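Local coordinates for protein Chymotrypsin/elastase isoinhibitor 1 (Ascaris suum, PDB 1EAI) that inhibits host serine proteinases such as chymotrypsin and elastase, protecting the parasitic worm from its host's proteinases, at residues N8-C21 against R34-R48. Numbering follows the deposited sequence.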
ATOM      1  N   ASN C   8     -24.005   0.053   1.120  1.00 27.01           N
ATOM      2  CA  ASN C   8     -23.672  -0.486   2.412  1.00 23.10           C
ATOM      3  C   ASN C   8     -22.252  -0.171   2.924  1.00 26.25           C
ATOM      4  O   ASN C   8     -21.688  -0.776   3.889  1.00 30.09           O
ATOM      5  CB  ASN C   8     -24.028  -1.963   2.505  1.00 26.05           C
ATOM      6  CG  ASN C   8     -25.380  -2.454   2.018  1.00 27.37           C
ATOM      7  OD1 ASN C   8     -26.403  -2.042   2.531  1.00 30.63           O
ATOM      8  ND2 ASN C   8     -25.404  -3.367   1.053  1.00 28.43           N
ATOM      9  N   GLU C   9     -21.593   0.733   2.237  1.00 24.47           N
ATOM     10  CA  GLU C   9     -20.252   1.182   2.536  1.00 25.88           C
ATOM     11  C   GLU C   9     -20.239   2.476   3.404  1.00 27.13           C
ATOM     12  O   GLU C   9     -21.010   3.473   3.181  1.00 24.99           O
ATOM     13  CB  GLU C   9     -19.568   1.495   1.194  1.00 28.61           C
ATOM     14  CG  GLU C   9     -19.122   0.246   0.407  1.00 26.35           C
ATOM     15  CD  GLU C   9     -18.192   0.638  -0.715  1.00 27.32           C
ATOM     16  OE1 GLU C   9     -18.106   1.757  -1.309  1.00 26.93           O
ATOM     17  OE2 GLU C   9     -17.565  -0.429  -1.100  1.00 27.96           O
ATOM     18  N   VAL C  10     -19.308   2.536   4.357  1.00 23.50           N
ATOM     19  CA  VAL C  10     -19.314   3.749   5.142  1.00 24.06           C
ATOM     20  C   VAL C  10     -17.885   4.366   5.207  1.00 29.41           C
ATOM     21  O   VAL C  10     -16.926   3.624   5.429  1.00 33.32           O
ATOM     22  CB  VAL C  10     -19.884   3.433   6.542  1.00 22.01           C
ATOM     23  CG1 VAL C  10     -19.475   4.518   7.507  1.00 19.54           C
ATOM     24  CG2 VAL C  10     -21.391   3.115   6.710  1.00 13.35           C
ATOM     25  N   TRP C  11     -17.717   5.684   4.904  1.00 27.58           N
ATOM     26  CA  TRP C  11     -16.419   6.401   4.920  1.00 22.31           C
ATOM     27  C   TRP C  11     -15.693   6.494   6.272  1.00 23.57           C
ATOM     28  O   TRP C  11     -16.176   7.063   7.215  1.00 23.91           O
ATOM     29  CB  TRP C  11     -16.488   7.766   4.131  1.00 20.22           C
ATOM     30  CG  TRP C  11     -15.181   8.562   4.120  1.00 22.21           C
ATOM     31  CD1 TRP C  11     -14.659   9.402   5.104  1.00 22.27           C
ATOM     32  CD2 TRP C  11     -14.085   8.369   3.199  1.00 18.93           C
ATOM     33  NE1 TRP C  11     -13.308   9.737   4.811  1.00 24.77           N
ATOM     34  CE2 TRP C  11     -12.976   9.160   3.622  1.00 19.19           C
ATOM     35  CE3 TRP C  11     -13.973   7.598   2.085  1.00 19.13           C
ATOM     36  CZ2 TRP C  11     -11.804   9.275   2.907  1.00 21.21           C
ATOM     37  CZ3 TRP C  11     -12.781   7.696   1.355  1.00 17.96           C
ATOM     38  CH2 TRP C  11     -11.724   8.544   1.737  1.00 21.20           C
ATOM     39  N   THR C  12     -14.485   5.928   6.450  1.00 24.78           N
ATOM     40  CA  THR C  12     -13.778   6.119   7.752  1.00 23.73           C
ATOM     41  C   THR C  12     -12.308   6.581   7.503  1.00 25.17           C
ATOM     42  O   THR C  12     -11.641   6.227   6.454  1.00 22.38           O
ATOM     43  CB  THR C  12     -13.778   4.846   8.670  1.00 22.91           C
ATOM     44  OG1 THR C  12     -13.114   4.995   9.939  1.00 26.78           O
ATOM     45  CG2 THR C  12     -13.092   3.700   7.990  1.00 20.32           C
ATOM     46  N   GLU C  13     -11.798   7.292   8.511  1.00 25.24           N
ATOM     47  CA  GLU C  13     -10.432   7.735   8.572  1.00 32.19           C
ATOM     48  C   GLU C  13      -9.540   6.708   9.220  1.00 32.98           C
ATOM     49  O   GLU C  13      -8.336   6.827   9.108  1.00 31.49           O
ATOM     50  CB  GLU C  13     -10.321   8.962   9.466  1.00 39.74           C
ATOM     51  CG  GLU C  13     -11.095  10.155   8.896  1.00 48.56           C
ATOM     52  CD  GLU C  13     -10.480  10.715   7.648  1.00 57.03           C
ATOM     53  OE1 GLU C  13      -9.326  10.467   7.311  1.00 61.18           O
ATOM     54  OE2 GLU C  13     -11.332  11.486   6.980  1.00 60.70           O
ATOM     55  N   CYS C  14     -10.117   5.827  10.070  1.00 33.88           N
ATOM     56  CA  CYS C  14      -9.443   4.693  10.722  1.00 30.76           C
ATOM     57  C   CYS C  14     -10.052   3.366  10.241  1.00 30.56           C
ATOM     58  O   CYS C  14     -11.056   2.883  10.798  1.00 31.80           O
ATOM     59  CB  CYS C  14      -9.424   4.751  12.258  1.00 29.84           C
ATOM     60  SG  CYS C  14      -8.605   3.322  13.043  1.00 32.66           S
ATOM     61  N   THR C  15      -9.502   2.812   9.179  1.00 26.72           N
ATOM     62  CA  THR C  15      -9.981   1.562   8.601  1.00 24.98           C
ATOM     63  C   THR C  15      -9.552   0.267   9.376  1.00 27.41           C
ATOM     64  O   THR C  15      -8.448   0.214   9.890  1.00 26.98           O
ATOM     65  CB  THR C  15      -9.386   1.703   7.168  1.00 26.73           C
ATOM     66  OG1 THR C  15     -10.184   2.632   6.416  1.00 28.60           O
ATOM     67  CG2 THR C  15      -9.378   0.400   6.379  1.00 23.84           C
ATOM     68  N   GLY C  16     -10.316  -0.882   9.392  1.00 25.63           N
ATOM     69  CA  GLY C  16      -9.913  -2.137  10.058  1.00 23.90           C
ATOM     70  C   GLY C  16      -9.897  -3.320   9.099  1.00 26.93           C
ATOM     71  O   GLY C  16      -9.348  -3.158   8.059  1.00 27.97           O
ATOM     72  N   CYS C  17     -10.399  -4.539   9.424  1.00 28.49           N
ATOM     73  CA  CYS C  17     -10.376  -5.617   8.437  1.00 24.91           C
ATOM     74  C   CYS C  17     -11.770  -5.964   7.946  1.00 27.01           C
ATOM     75  O   CYS C  17     -12.727  -5.758   8.653  1.00 32.68           O
ATOM     76  CB  CYS C  17      -9.663  -6.896   8.941  1.00 24.80           C
ATOM     77  SG  CYS C  17      -8.067  -6.594   9.761  1.00 26.73           S
ATOM     78  N   GLU C  18     -11.852  -6.422   6.711  1.00 27.17           N
ATOM     79  CA  GLU C  18     -12.986  -6.853   5.913  1.00 27.18           C
ATOM     80  C   GLU C  18     -13.035  -8.393   5.758  1.00 29.63           C
ATOM     81  O   GLU C  18     -11.984  -9.084   5.788  1.00 23.96           O
ATOM     82  CB  GLU C  18     -12.961  -6.169   4.510  1.00 23.52           C
ATOM     83  CG  GLU C  18     -13.114  -4.623   4.412  1.00 21.93           C
ATOM     84  CD  GLU C  18     -13.448  -4.134   3.001  1.00 26.53           C
ATOM     85  OE1 GLU C  18     -13.128  -4.726   1.993  1.00 32.14           O
ATOM     86  OE2 GLU C  18     -14.105  -3.001   2.876  1.00 23.21           O
ATOM     87  N   MET C  19     -14.246  -9.033   5.552  1.00 32.07           N
ATOM     88  CA  MET C  19     -14.338 -10.507   5.434  1.00 27.02           C
ATOM     89  C   MET C  19     -15.146 -10.937   4.191  1.00 27.08           C
ATOM     90  O   MET C  19     -16.150 -10.254   3.874  1.00 23.00           O
ATOM     91  CB  MET C  19     -15.101 -11.078   6.635  1.00 26.20           C
ATOM     92  CG  MET C  19     -14.380 -10.993   7.991  1.00 27.51           C
ATOM     93  SD  MET C  19     -15.366 -11.517   9.449  1.00 32.34           S
ATOM     94  CE  MET C  19     -15.411 -13.308   9.132  1.00 31.27           C
ATOM     95  N   LYS C  20     -14.707 -11.968   3.428  1.00 26.50           N
ATOM     96  CA  LYS C  20     -15.554 -12.393   2.296  1.00 28.33           C
ATOM     97  C   LYS C  20     -16.610 -13.390   2.825  1.00 30.69           C
ATOM     98  O   LYS C  20     -16.482 -13.938   3.936  1.00 27.59           O
ATOM     99  CB  LYS C  20     -14.835 -13.337   1.377  1.00 34.97           C
ATOM    100  CG  LYS C  20     -13.670 -12.821   0.595  1.00 42.66           C
ATOM    101  CD  LYS C  20     -14.074 -12.222  -0.725  1.00 51.46           C
ATOM    102  CE  LYS C  20     -12.887 -11.911  -1.646  1.00 59.23           C
ATOM    103  NZ  LYS C  20     -13.182 -11.038  -2.848  1.00 63.12           N
ATOM    104  N   CYS C  21     -17.639 -13.715   2.023  1.00 32.46           N
ATOM    105  CA  CYS C  21     -18.583 -14.741   2.486  1.00 35.84           C
ATOM    106  C   CYS C  21     -17.802 -16.034   2.656  1.00 39.77           C
ATOM    107  O   CYS C  21     -17.111 -16.425   1.700  1.00 41.88           O
ATOM    108  CB  CYS C  21     -19.635 -15.072   1.416  1.00 33.09           C
ATOM    109  SG  CYS C  21     -20.951 -13.895   1.155  1.00 33.86           S
ATOM    110  N   ARG C  34      -5.582   1.433   9.385  1.00 28.78           N
ATOM    111  CA  ARG C  34      -5.255   1.405   7.975  1.00 29.11           C
ATOM    112  C   ARG C  34      -5.748   2.725   7.347  1.00 30.14           C
ATOM    113  O   ARG C  34      -6.470   3.555   7.985  1.00 29.87           O
ATOM    114  CB  ARG C  34      -5.842   0.174   7.337  1.00 34.69           C
ATOM    115  CG  ARG C  34      -5.164  -1.082   7.839  1.00 44.63           C
ATOM    116  CD  ARG C  34      -6.081  -2.328   7.926  1.00 55.44           C
ATOM    117  NE  ARG C  34      -5.488  -3.466   8.680  1.00 64.67           N
ATOM    118  CZ  ARG C  34      -5.630  -3.752  10.026  1.00 69.47           C
ATOM    119  NH1 ARG C  34      -6.407  -3.037  10.912  1.00 68.30           N
ATOM    120  NH2 ARG C  34      -4.925  -4.814  10.480  1.00 70.75           N
ATOM    121  N   ARG C  35      -5.351   2.934   6.097  1.00 33.78           N
ATOM    122  CA  ARG C  35      -5.670   4.147   5.325  1.00 39.98           C
ATOM    123  C   ARG C  35      -7.153   4.349   5.167  1.00 32.79           C
ATOM    124  O   ARG C  35      -7.878   3.401   4.992  1.00 33.42           O
ATOM    125  CB  ARG C  35      -5.153   3.988   3.911  1.00 51.57           C
ATOM    126  CG  ARG C  35      -3.714   3.520   3.806  1.00 66.50           C
ATOM    127  CD  ARG C  35      -2.687   4.572   4.303  1.00 80.62           C
ATOM    128  NE  ARG C  35      -1.263   4.346   3.895  1.00 91.07           N
ATOM    129  CZ  ARG C  35      -0.479   5.069   3.037  1.00 97.15           C
ATOM    130  NH1 ARG C  35      -0.886   6.176   2.380  1.00 98.36           N
ATOM    131  NH2 ARG C  35       0.787   4.659   2.811  1.00 99.40           N
ATOM    132  N   PRO C  36      -7.582   5.590   5.085  1.00 29.80           N
ATOM    133  CA  PRO C  36      -8.990   5.971   4.962  1.00 28.50           C
ATOM    134  C   PRO C  36      -9.650   5.403   3.776  1.00 26.04           C
ATOM    135  O   PRO C  36      -8.933   5.255   2.800  1.00 27.97           O
ATOM    136  CB  PRO C  36      -9.043   7.475   4.935  1.00 32.66           C
ATOM    137  CG  PRO C  36      -7.766   7.863   5.678  1.00 33.53           C
ATOM    138  CD  PRO C  36      -6.741   6.747   5.441  1.00 31.01           C
ATOM    139  N   SER C  37     -10.958   5.027   3.893  1.00 21.24           N
ATOM    140  CA  SER C  37     -11.614   4.354   2.825  1.00 20.80           C
ATOM    141  C   SER C  37     -13.158   4.220   2.967  1.00 30.83           C
ATOM    142  O   SER C  37     -13.752   4.693   3.944  1.00 36.91           O
ATOM    143  CB  SER C  37     -10.882   3.033   2.686  1.00 18.94           C
ATOM    144  OG  SER C  37     -11.368   2.039   3.556  1.00 17.80           O
ATOM    145  N   CYS C  38     -13.825   3.681   1.930  1.00 32.83           N
ATOM    146  CA  CYS C  38     -15.246   3.386   1.852  1.00 28.22           C
ATOM    147  C   CYS C  38     -15.286   1.969   2.320  1.00 22.26           C
ATOM    148  O   CYS C  38     -14.771   1.083   1.597  1.00 20.52           O
ATOM    149  CB  CYS C  38     -15.727   3.519   0.394  1.00 28.44           C
ATOM    150  SG  CYS C  38     -16.264   5.198  -0.016  1.00 29.16           S
ATOM    151  N   GLU C  39     -15.535   1.785   3.624  1.00 24.24           N
ATOM    152  CA  GLU C  39     -15.472   0.440   4.254  1.00 26.22           C
ATOM    153  C   GLU C  39     -16.794  -0.436   4.343  1.00 22.10           C
ATOM    154  O   GLU C  39     -17.908   0.116   4.532  1.00 17.89           O
ATOM    155  CB  GLU C  39     -14.837   0.713   5.646  1.00 27.72           C
ATOM    156  CG  GLU C  39     -14.613  -0.492   6.580  1.00 29.14           C
ATOM    157  CD  GLU C  39     -14.549  -0.130   8.066  1.00 35.35           C
ATOM    158  OE1 GLU C  39     -15.369   0.577   8.692  1.00 38.02           O
ATOM    159  OE2 GLU C  39     -13.452  -0.552   8.611  1.00 37.40           O
ATOM    160  N   CYS C  40     -16.696  -1.754   4.087  1.00 20.61           N
ATOM    161  CA  CYS C  40     -17.708  -2.820   4.233  1.00 22.42           C
ATOM    162  C   CYS C  40     -17.373  -3.506   5.555  1.00 20.15           C
ATOM    163  O   CYS C  40     -16.539  -4.397   5.464  1.00 24.35           O
ATOM    164  CB  CYS C  40     -17.521  -4.004   3.208  1.00 23.03           C
ATOM    165  SG  CYS C  40     -19.003  -5.050   2.867  1.00 24.50           S
ATOM    166  N   SER C  41     -17.899  -3.102   6.753  1.00 15.85           N
ATOM    167  CA  SER C  41     -17.441  -3.773   8.025  1.00 24.17           C
ATOM    168  C   SER C  41     -18.253  -4.910   8.557  1.00 25.27           C
ATOM    169  O   SER C  41     -19.449  -4.803   8.687  1.00 25.32           O
ATOM    170  CB  SER C  41     -17.339  -2.840   9.235  1.00 27.59           C
ATOM    171  OG  SER C  41     -18.025  -1.680   8.824  1.00 29.23           O
ATOM    172  N   PRO C  42     -17.560  -5.838   9.155  1.00 26.01           N
ATOM    173  CA  PRO C  42     -18.219  -6.962   9.705  1.00 29.39           C
ATOM    174  C   PRO C  42     -18.994  -6.571  10.937  1.00 32.72           C
ATOM    175  O   PRO C  42     -20.069  -7.133  11.153  1.00 30.84           O
ATOM    176  CB  PRO C  42     -17.123  -7.994   9.965  1.00 28.14           C
ATOM    177  CG  PRO C  42     -15.840  -7.438   9.382  1.00 27.27           C
ATOM    178  CD  PRO C  42     -16.238  -6.220   8.579  1.00 29.21           C
ATOM    179  N   GLY C  43     -18.433  -5.586  11.681  1.00 31.00           N
ATOM    180  CA  GLY C  43     -19.121  -5.092  12.852  1.00 30.38           C
ATOM    181  C   GLY C  43     -20.557  -4.523  12.597  1.00 31.35           C
ATOM    182  O   GLY C  43     -21.313  -4.273  13.545  1.00 34.73           O
ATOM    183  N   ARG C  44     -20.973  -4.228  11.359  1.00 25.33           N
ATOM    184  CA  ARG C  44     -22.337  -3.772  11.052  1.00 24.86           C
ATOM    185  C   ARG C  44     -23.147  -4.847  10.318  1.00 23.54           C
ATOM    186  O   ARG C  44     -24.136  -4.503   9.689  1.00 23.61           O
ATOM    187  CB  ARG C  44     -22.325  -2.590  10.088  1.00 31.90           C
ATOM    188  CG  ARG C  44     -21.677  -1.336  10.600  1.00 37.06           C
ATOM    189  CD  ARG C  44     -21.773  -0.119   9.673  1.00 43.26           C
ATOM    190  NE  ARG C  44     -21.079   1.048  10.293  1.00 48.34           N
ATOM    191  CZ  ARG C  44     -19.800   1.458  10.069  1.00 49.81           C
ATOM    192  NH1 ARG C  44     -18.966   0.895   9.166  1.00 49.69           N
ATOM    193  NH2 ARG C  44     -19.322   2.478  10.783  1.00 49.60           N
ATOM    194  N   GLY C  45     -22.629  -6.082  10.297  1.00 25.66           N
ATOM    195  CA  GLY C  45     -23.158  -7.275   9.669  1.00 27.49           C
ATOM    196  C   GLY C  45     -23.055  -7.417   8.145  1.00 29.02           C
ATOM    197  O   GLY C  45     -23.919  -8.056   7.527  1.00 30.56           O
ATOM    198  N   MET C  46     -21.989  -6.904   7.536  1.00 27.27           N
ATOM    199  CA  MET C  46     -21.784  -6.931   6.081  1.00 25.15           C
ATOM    200  C   MET C  46     -20.641  -7.854   5.612  1.00 26.30           C
ATOM    201  O   MET C  46     -19.653  -8.105   6.328  1.00 26.52           O
ATOM    202  CB  MET C  46     -21.578  -5.470   5.582  1.00 25.47           C
ATOM    203  CG  MET C  46     -22.631  -4.483   6.087  1.00 27.55           C
ATOM    204  SD  MET C  46     -24.277  -4.689   5.317  1.00 30.71           S
ATOM    205  CE  MET C  46     -25.263  -3.493   6.224  1.00 30.45           C
ATOM    206  N   ARG C  47     -20.648  -8.300   4.365  1.00 26.37           N
ATOM    207  CA  ARG C  47     -19.524  -9.127   3.824  1.00 27.89           C
ATOM    208  C   ARG C  47     -19.266  -8.765   2.341  1.00 26.45           C
ATOM    209  O   ARG C  47     -20.148  -8.180   1.690  1.00 23.31           O
ATOM    210  CB  ARG C  47     -19.843 -10.637   3.743  1.00 28.60           C
ATOM    211  CG  ARG C  47     -20.056 -11.442   5.007  1.00 27.47           C
ATOM    212  CD  ARG C  47     -18.761 -11.758   5.749  1.00 29.22           C
ATOM    213  NE  ARG C  47     -19.186 -11.269   6.995  1.00 34.32           N
ATOM    214  CZ  ARG C  47     -19.371 -11.875   8.103  1.00 38.02           C
ATOM    215  NH1 ARG C  47     -18.985 -13.113   8.234  1.00 41.96           N
ATOM    216  NH2 ARG C  47     -19.921 -11.157   9.080  1.00 37.33           N
ATOM    217  N   ARG C  48     -18.090  -9.108   1.804  1.00 27.55           N
ATOM    218  CA  ARG C  48     -17.747  -8.864   0.370  1.00 28.09           C
ATOM    219  C   ARG C  48     -18.006 -10.091  -0.547  1.00 31.54           C
ATOM    220  O   ARG C  48     -17.706 -11.235  -0.143  1.00 33.33           O
ATOM    221  CB  ARG C  48     -16.251  -8.544   0.182  1.00 23.77           C
ATOM    222  CG  ARG C  48     -15.811  -7.129   0.565  1.00 23.15           C
ATOM    223  CD  ARG C  48     -16.146  -5.977  -0.392  1.00 25.26           C
ATOM    224  NE  ARG C  48     -15.736  -4.670   0.144  1.00 26.77           N
ATOM    225  CZ  ARG C  48     -16.204  -3.499  -0.298  1.00 27.23           C
ATOM    226  NH1 ARG C  48     -17.111  -3.464  -1.293  1.00 24.93           N
ATOM    227  NH2 ARG C  48     -15.749  -2.346   0.240  1.00 25.85           N
TER
HETATM  228  O   HOH W   1     -19.767  -1.072   6.506  1.00 33.16           O
HETATM  229  O   HOH W   2      -5.816   5.919   9.122  1.00 46.63           O
HETATM  230  O   HOH W   3     -13.356   1.025  11.581  1.00 34.87           O
HETATM  231  O   HOH W   4     -11.852  -0.480   2.450  1.00 34.14           O
HETATM  232  O   HOH W   5     -16.445  -7.434   5.515  1.00 24.46           O
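Arg48 joins two carboxylates of segment 8-21, Glu9 and Glu18, in one salt-bridge network. Side-on, NE of Arg48 reaches OE1 of Glu18 at 3.2 Å and NH2 reaches OE2, the two planes 48° apart. End-on, NH1 and NH2 of Arg48 converge on a single oxygen, OE2 of Glu9, with NH2 at 3.0 Å; here the planes stand nearly perpendicular, at 84°. All these acceptors lie close to the guanidinium plane, whereas CB of Cys40 sits over one of its faces. OE2 of Glu18 also receives the backbone N of Cys40 (3.1 Å, nearly straight), from the same face as Arg48 NH2, so with the NE bond to OE1 three bonds limit rotation of the carboxylate. OE1 of Glu9 turns instead to the backbone N of Gly6.

A third carboxylate, on strand 37-39, ties down the turn at Gly16: Glu39 extends from its strand, CG anti to the backbone N (chi1 180°), and OE2 accepts from Gly16 N at 3.2 Å. Beside it, Thr15 OG1 donates to Arg35 O at 2.8 Å from above the carbonyl plane. Strands 10-12 and 37-39 pair antiparallel through reciprocal backbone bonds between Val10 and Glu39 and between Thr12 and Ser37; a separate backbone bridge pairs Lys20 with Arg48, through Arg48 N to Met19 O and Cys21 N to Arg48 O.

Outside this polar centre the contacts are van der Waals ones. The Trp11 ring lays one face over Ser37 O, and its edge meets Cys38 SG (CE3 to SG 3.9 Å). Cys17 SG rests centrally over the Arg34 guanidinium, while Met19 SD touches Pro42 CB at 4.0 Å.

With little regular structure, these segments contribute cysteines to all five disulfides, including Cys14-Cys33 and Cys17-Cys29 flanking the reactive bond Leu31-Met32: the disulfide-rich scaffold of a TIL-domain inhibitor.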